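Local coordinates for protein yesU (Bacillus subtilis, PDB 1OQ1) that is of unknown function but adopts a galectin-like beta-sandwich fold, which suggests, without proof, a role in carbohydrate recognition, at residues Leu135-Met146 / Leu182-Pro193. Sequence-based numbering, arbitrary orientation.
Sequences LRKSRGFHLAAM and LEWMDDGSTYGP
Lys-137 reaches out of its strand to the loop that follows strand 179-185, and its ammonium group carries the polar part of this contact. The side chain is fully extended, with CG anti to the backbone N (chi1 -177°), which brings NZ 2.6 Å from Asp-186 OD2 in a salt bridge that uses the syn lone pair of the carboxylate. Lys-137 NZ also donates to Pro-193 O at 2.8 Å and to Tyr-191 O at 3.0 Å, in each case from well above the carbonyl plane. A weak bond runs from Lys-137 NZ to Gly-192 O. The buried ammonium is probably balanced by the carboxylate while it gathers three successive carbonyls of the 186-193 loop. Asp-186 OD1 meanwhile accepts from Gly-188 N in an Asx turn, so both carboxylate oxygens are engaged.

Aromatic contacts flank this charged centre. The rings of His-142 and Tyr-191 form an offset stack, with planes nearly parallel (9° apart) and centroids 4.3 Å apart; His-142 CB sits over the middle of the tyrosine face, and Gly-140 O lies over the other face of the imidazole. Ala-144 CB makes a CH-pi contact 3.6 Å from the centroid of the six-membered ring of Trp-184, whose edge meets Lys-137 CD. A water accepts weakly from Trp-184 NE1 and donates to Ala-144 O.

Apolar packing continues inward: Leu-135 CD2 lies 3.7 Å from Trp-184 CE3, and Leu-182 CD2 packs against the backbone of Met-146. Leu-115 of strand 112-122 also touches Trp-184 and Lys-137. Ala-144 and Ala-145, both opposite Leu-135, form a classic beta bulge in the edge strand. Side chains here join the two antiparallel sheets along one margin of a galectin-like beta sandwich.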
ATOM      1  N   LEU A 135      -2.249  -3.674   9.645  1.00  5.59           N
ATOM      2  CA  LEU A 135      -1.671  -2.331   9.534  1.00  5.04           C
ATOM      3  C   LEU A 135      -0.500  -2.216  10.503  1.00  5.86           C
ATOM      4  O   LEU A 135      -0.653  -2.461  11.698  1.00  6.27           O
ATOM      5  CB  LEU A 135      -2.695  -1.247   9.889  1.00  4.90           C
ATOM      6  CG  LEU A 135      -2.105   0.176   9.926  1.00  4.09           C
ATOM      7  CD1 LEU A 135      -1.786   0.640   8.505  1.00  6.82           C
ATOM      8  CD2 LEU A 135      -3.092   1.140  10.585  1.00  6.85           C
ATOM      9  N   ARG A 136       0.671  -1.854   9.989  1.00  6.17           N
ATOM     10  CA  ARG A 136       1.847  -1.692  10.840  1.00  6.41           C
ATOM     11  C   ARG A 136       2.444  -0.306  10.667  1.00  5.83           C
ATOM     12  O   ARG A 136       2.211   0.355   9.653  1.00  5.20           O
ATOM     13  CB  ARG A 136       2.908  -2.750  10.515  1.00 10.35           C
ATOM     14  CG  ARG A 136       2.557  -4.150  11.017  1.00 12.04           C
ATOM     15  CD  ARG A 136       3.727  -5.112  10.849  1.00 14.69           C
ATOM     16  NE  ARG A 136       3.361  -6.494  11.161  1.00 13.57           N
ATOM     17  CZ  ARG A 136       3.369  -7.032  12.377  1.00 15.89           C
ATOM     18  NH1 ARG A 136       3.735  -6.318  13.435  1.00 13.48           N
ATOM     19  NH2 ARG A 136       2.997  -8.296  12.540  1.00 13.91           N
ATOM     20  N   LYS A 137       3.201   0.127  11.670  1.00  4.77           N
ATOM     21  CA  LYS A 137       3.858   1.429  11.643  1.00  4.86           C
ATOM     22  C   LYS A 137       5.351   1.233  11.883  1.00  4.90           C
ATOM     23  O   LYS A 137       5.754   0.590  12.860  1.00  6.74           O
ATOM     24  CB  LYS A 137       3.286   2.348  12.724  1.00  5.95           C
ATOM     25  CG  LYS A 137       3.876   3.755  12.705  1.00  6.53           C
ATOM     26  CD  LYS A 137       3.440   4.566  13.917  1.00  6.69           C
ATOM     27  CE  LYS A 137       3.922   6.012  13.822  1.00  5.94           C
ATOM     28  NZ  LYS A 137       3.573   6.784  15.049  1.00  5.20           N
ATOM     29  N   SER A 138       6.166   1.776  10.986  1.00  6.03           N
ATOM     30  CA  SER A 138       7.621   1.675  11.099  1.00  6.00           C
ATOM     31  C   SER A 138       8.205   3.090  11.041  1.00  6.52           C
ATOM     32  O   SER A 138       7.488   4.022  10.684  1.00  8.24           O
ATOM     33  CB  SER A 138       8.175   0.820   9.955  1.00  7.48           C
ATOM     34  OG  SER A 138       7.764  -0.528  10.088  1.00  8.72           O
ATOM     35  N   ARG A 139       9.481   3.276  11.390  1.00  7.45           N
ATOM     36  CA  ARG A 139      10.403   2.225  11.828  1.00  7.71           C
ATOM     37  C   ARG A 139       9.919   1.521  13.089  1.00  8.59           C
ATOM     38  O   ARG A 139       9.439   2.164  14.017  1.00  9.23           O
ATOM     39  CB  ARG A 139      11.789   2.840  12.087  1.00  8.54           C
ATOM     40  CG  ARG A 139      12.908   1.827  12.310  1.00 12.60           C
ATOM     41  CD  ARG A 139      14.268   2.517  12.463  1.00 17.30           C
ATOM     42  NE  ARG A 139      15.386   1.595  12.246  1.00 22.79           N
ATOM     43  CZ  ARG A 139      15.781   0.663  13.109  1.00 25.63           C
ATOM     44  NH1 ARG A 139      16.808  -0.127  12.809  1.00 25.99           N
ATOM     45  NH2 ARG A 139      15.164   0.527  14.279  1.00 27.40           N
ATOM     46  N   GLY A 140      10.037   0.196  13.119  1.00  8.70           N
ATOM     47  CA  GLY A 140       9.610  -0.531  14.300  1.00  9.92           C
ATOM     48  C   GLY A 140       8.750  -1.759  14.081  1.00  8.64           C
ATOM     49  O   GLY A 140       8.600  -2.555  15.000  1.00  9.38           O
ATOM     50  N   PHE A 141       8.170  -1.914  12.891  1.00  8.52           N
ATOM     51  CA  PHE A 141       7.342  -3.084  12.601  1.00  9.33           C
ATOM     52  C   PHE A 141       6.234  -3.252  13.652  1.00 10.09           C
ATOM     53  O   PHE A 141       5.844  -4.371  13.990  1.00 10.74           O
ATOM     54  CB  PHE A 141       8.235  -4.332  12.578  1.00 11.27           C
ATOM     55  CG  PHE A 141       7.581  -5.550  11.984  1.00 14.54           C
ATOM     56  CD1 PHE A 141       7.186  -5.564  10.650  1.00 14.53           C
ATOM     57  CD2 PHE A 141       7.385  -6.695  12.755  1.00 15.15           C
ATOM     58  CE1 PHE A 141       6.605  -6.702  10.090  1.00 15.32           C
ATOM     59  CE2 PHE A 141       6.805  -7.838  12.204  1.00 16.97           C
ATOM     60  CZ  PHE A 141       6.414  -7.840  10.867  1.00 16.27           C
ATOM     61  N   HIS A 142       5.716  -2.134  14.154  1.00  8.18           N
ATOM     62  CA  HIS A 142       4.683  -2.167  15.183  1.00  7.98           C
ATOM     63  C   HIS A 142       3.306  -2.518  14.640  1.00  8.50           C
ATOM     64  O   HIS A 142       2.809  -1.870  13.722  1.00  7.63           O
ATOM     65  CB  HIS A 142       4.607  -0.813  15.885  1.00  7.36           C
ATOM     66  CG  HIS A 142       5.913  -0.352  16.450  1.00  9.85           C
ATOM     67  ND1 HIS A 142       6.557  -1.013  17.472  1.00  9.67           N
ATOM     68  CD2 HIS A 142       6.692   0.710  16.138  1.00  9.89           C
ATOM     69  CE1 HIS A 142       7.678  -0.378  17.767  1.00 10.85           C
ATOM     70  NE2 HIS A 142       7.784   0.671  16.972  1.00 10.36           N
ATOM     71  N   LEU A 143       2.686  -3.546  15.210  1.00  9.31           N
ATOM     72  CA  LEU A 143       1.349  -3.938  14.769  1.00  8.71           C
ATOM     73  C   LEU A 143       0.357  -2.943  15.368  1.00  9.19           C
ATOM     74  O   LEU A 143       0.229  -2.841  16.590  1.00 10.47           O
ATOM     75  CB  LEU A 143       1.024  -5.356  15.242  1.00  9.84           C
ATOM     76  CG  LEU A 143      -0.337  -5.914  14.813  1.00  9.85           C
ATOM     77  CD1 LEU A 143      -0.422  -5.999  13.289  1.00  7.45           C
ATOM     78  CD2 LEU A 143      -0.517  -7.291  15.430  1.00  9.59           C
ATOM     79  N   ALA A 144      -0.340  -2.210  14.505  1.00  7.53           N
ATOM     80  CA  ALA A 144      -1.301  -1.199  14.953  1.00  8.13           C
ATOM     81  C   ALA A 144      -2.758  -1.655  14.937  1.00  8.51           C
ATOM     82  O   ALA A 144      -3.529  -1.323  15.837  1.00  8.00           O
ATOM     83  CB  ALA A 144      -1.150   0.067  14.107  1.00  9.16           C
ATOM     84  N   ALA A 145      -3.144  -2.409  13.915  1.00  7.79           N
ATOM     85  CA  ALA A 145      -4.521  -2.869  13.821  1.00  7.64           C
ATOM     86  C   ALA A 145      -4.636  -4.001  12.817  1.00  7.23           C
ATOM     87  O   ALA A 145      -3.702  -4.279  12.068  1.00  7.09           O
ATOM     88  CB  ALA A 145      -5.431  -1.709  13.398  1.00  7.19           C
HETATM   89  N   MSE A 146      -5.785  -4.667  12.818  1.00  8.20           N
HETATM   90  CA  MSE A 146      -6.018  -5.739  11.867  1.00  8.04           C
HETATM   91  C   MSE A 146      -7.509  -6.014  11.763  1.00  6.95           C
HETATM   92  O   MSE A 146      -8.297  -5.610  12.630  1.00  5.49           O
HETATM   93  CB  MSE A 146      -5.243  -7.017  12.236  1.00 19.40           C
HETATM   94  CG  MSE A 146      -5.737  -7.808  13.432  1.00 29.04           C
HETATM   95 SE   MSE A 146      -4.823  -9.538  13.535  0.95 44.46          SE
HETATM   96  CE  MSE A 146      -6.215 -10.659  12.825  1.00 47.60           C
ATOM     97  N   LEU A 182     -10.690  -2.189   8.751  1.00  4.69           N
ATOM     98  CA  LEU A 182     -10.008  -1.864   9.997  1.00  4.67           C
ATOM     99  C   LEU A 182      -9.875  -0.355  10.123  1.00  5.53           C
ATOM    100  O   LEU A 182     -10.009   0.367   9.137  1.00  5.43           O
ATOM    101  CB  LEU A 182      -8.615  -2.521  10.044  1.00  5.07           C
ATOM    102  CG  LEU A 182      -7.539  -2.148   9.013  1.00  5.84           C
ATOM    103  CD1 LEU A 182      -6.956  -0.770   9.315  1.00  5.19           C
ATOM    104  CD2 LEU A 182      -6.428  -3.185   9.057  1.00  6.04           C
ATOM    105  N   GLU A 183      -9.634   0.118  11.340  1.00  5.96           N
ATOM    106  CA  GLU A 183      -9.447   1.543  11.569  1.00  7.83           C
ATOM    107  C   GLU A 183      -8.513   1.711  12.762  1.00  8.18           C
ATOM    108  O   GLU A 183      -8.419   0.825  13.613  1.00  8.19           O
ATOM    109  CB  GLU A 183     -10.789   2.253  11.795  1.00 13.29           C
ATOM    110  CG  GLU A 183     -11.392   2.147  13.175  1.00 17.89           C
ATOM    111  CD  GLU A 183     -12.640   3.010  13.306  1.00 23.62           C
ATOM    112  OE1 GLU A 183     -13.124   3.206  14.440  1.00 29.16           O
ATOM    113  OE2 GLU A 183     -13.143   3.491  12.270  1.00 26.11           O
ATOM    114  N   TRP A 184      -7.816   2.839  12.823  1.00  6.41           N
ATOM    115  CA  TRP A 184      -6.855   3.056  13.892  1.00  7.38           C
ATOM    116  C   TRP A 184      -6.644   4.528  14.186  1.00  7.11           C
ATOM    117  O   TRP A 184      -6.733   5.368  13.292  1.00  7.88           O
ATOM    118  CB  TRP A 184      -5.522   2.425  13.481  1.00  9.15           C
ATOM    119  CG  TRP A 184      -4.402   2.587  14.458  1.00  9.21           C
ATOM    120  CD1 TRP A 184      -4.365   2.139  15.747  1.00  9.98           C
ATOM    121  CD2 TRP A 184      -3.117   3.164  14.196  1.00 12.78           C
ATOM    122  NE1 TRP A 184      -3.136   2.393  16.302  1.00 12.19           N
ATOM    123  CE2 TRP A 184      -2.350   3.020  15.372  1.00 11.84           C
ATOM    124  CE3 TRP A 184      -2.539   3.785  13.080  1.00 14.15           C
ATOM    125  CZ2 TRP A 184      -1.028   3.471  15.465  1.00 15.74           C
ATOM    126  CZ3 TRP A 184      -1.222   4.233  13.174  1.00 15.94           C
ATOM    127  CH2 TRP A 184      -0.484   4.072  14.357  1.00 15.13           C
HETATM  128  N   MSE A 185      -6.382   4.841  15.450  1.00  7.27           N
HETATM  129  CA  MSE A 185      -6.112   6.222  15.842  1.00  6.88           C
HETATM  130  C   MSE A 185      -4.805   6.231  16.617  1.00  7.79           C
HETATM  131  O   MSE A 185      -4.754   5.804  17.773  1.00  7.82           O
HETATM  132  CB  MSE A 185      -7.235   6.787  16.718  1.00 10.33           C
HETATM  133  CG  MSE A 185      -6.996   8.226  17.188  1.00 13.58           C
HETATM  134 SE   MSE A 185      -6.892   9.538  15.747  0.95 22.68          SE
HETATM  135  CE  MSE A 185      -8.782   9.807  15.456  1.00 18.85           C
ATOM    136  N   ASP A 186      -3.750   6.700  15.959  1.00  7.49           N
ATOM    137  CA  ASP A 186      -2.420   6.793  16.548  1.00  7.59           C
ATOM    138  C   ASP A 186      -2.458   7.928  17.566  1.00  8.32           C
ATOM    139  O   ASP A 186      -2.816   9.049  17.212  1.00  9.09           O
ATOM    140  CB  ASP A 186      -1.399   7.122  15.452  1.00  6.71           C
ATOM    141  CG  ASP A 186       0.039   7.033  15.933  1.00  8.67           C
ATOM    142  OD1 ASP A 186       0.262   6.882  17.152  1.00  9.61           O
ATOM    143  OD2 ASP A 186       0.949   7.117  15.085  1.00  9.92           O
ATOM    144  N   ASP A 187      -2.098   7.648  18.819  1.00  9.90           N
ATOM    145  CA  ASP A 187      -2.112   8.691  19.845  1.00 11.28           C
ATOM    146  C   ASP A 187      -0.833   9.519  19.821  1.00 10.85           C
ATOM    147  O   ASP A 187      -0.741  10.545  20.493  1.00 10.97           O
ATOM    148  CB  ASP A 187      -2.316   8.098  21.248  1.00 14.31           C
ATOM    149  CG  ASP A 187      -1.235   7.109  21.638  1.00 15.30           C
ATOM    150  OD1 ASP A 187      -0.109   7.199  21.110  1.00 16.74           O
ATOM    151  OD2 ASP A 187      -1.511   6.243  22.495  1.00 20.29           O
ATOM    152  N   GLY A 188       0.149   9.059  19.050  1.00 10.69           N
ATOM    153  CA  GLY A 188       1.407   9.776  18.924  1.00 10.95           C
ATOM    154  C   GLY A 188       2.379   9.646  20.082  1.00 13.24           C
ATOM    155  O   GLY A 188       3.378  10.366  20.130  1.00 13.12           O
ATOM    156  N   SER A 189       2.102   8.739  21.009  1.00 14.37           N
ATOM    157  CA  SER A 189       2.981   8.548  22.156  1.00 17.42           C
ATOM    158  C   SER A 189       3.152   7.076  22.511  1.00 18.45           C
ATOM    159  O   SER A 189       3.593   6.742  23.609  1.00 20.80           O
ATOM    160  CB  SER A 189       2.436   9.303  23.369  1.00 19.48           C
ATOM    161  OG  SER A 189       1.200   8.756  23.798  1.00 20.99           O
ATOM    162  N   THR A 190       2.796   6.195  21.583  1.00 15.88           N
ATOM    163  CA  THR A 190       2.929   4.762  21.813  1.00 14.35           C
ATOM    164  C   THR A 190       4.015   4.230  20.883  1.00 13.36           C
ATOM    165  O   THR A 190       4.949   3.551  21.321  1.00 13.37           O
ATOM    166  CB  THR A 190       1.595   4.032  21.542  1.00 15.41           C
ATOM    167  OG1 THR A 190       0.594   4.530  22.439  1.00 16.99           O
ATOM    168  CG2 THR A 190       1.747   2.532  21.749  1.00 13.90           C
ATOM    169  N   TYR A 191       3.893   4.559  19.598  1.00 11.44           N
ATOM    170  CA  TYR A 191       4.869   4.134  18.603  1.00  9.63           C
ATOM    171  C   TYR A 191       5.483   5.347  17.905  1.00 10.21           C
ATOM    172  O   TYR A 191       5.600   5.382  16.678  1.00 10.67           O
ATOM    173  CB  TYR A 191       4.212   3.216  17.565  1.00 10.54           C
ATOM    174  CG  TYR A 191       3.628   1.940  18.144  1.00  9.61           C
ATOM    175  CD1 TYR A 191       4.363   1.149  19.030  1.00  9.55           C
ATOM    176  CD2 TYR A 191       2.354   1.506  17.780  1.00 10.87           C
ATOM    177  CE1 TYR A 191       3.841  -0.045  19.537  1.00 10.87           C
ATOM    178  CE2 TYR A 191       1.825   0.320  18.280  1.00 11.24           C
ATOM    179  CZ  TYR A 191       2.573  -0.451  19.157  1.00 11.44           C
ATOM    180  OH  TYR A 191       2.051  -1.627  19.648  1.00 13.13           O
ATOM    181  N   GLY A 192       5.859   6.348  18.697  1.00  9.30           N
ATOM    182  CA  GLY A 192       6.472   7.545  18.147  1.00  9.17           C
ATOM    183  C   GLY A 192       5.487   8.556  17.595  1.00  9.06           C
ATOM    184  O   GLY A 192       4.284   8.301  17.552  1.00  7.85           O
ATOM    185  N   PRO A 193       5.979   9.726  17.161  1.00  9.00           N
ATOM    186  CA  PRO A 193       5.131  10.782  16.607  1.00  9.06           C
ATOM    187  C   PRO A 193       4.273  10.305  15.437  1.00  7.15           C
ATOM    188  O   PRO A 193       4.643   9.390  14.704  1.00  8.28           O
ATOM    189  CB  PRO A 193       6.139  11.842  16.177  1.00  9.84           C
ATOM    190  CG  PRO A 193       7.244  11.671  17.176  1.00 11.52           C
ATOM    191  CD  PRO A 193       7.381  10.171  17.244  1.00 10.29           C
TER
HETATM  192  O   HOH W   1       7.021   3.844  14.686  1.00 14.75           O
HETATM  193  O   HOH W   2      -2.922  -0.186  18.311  1.00 24.52           O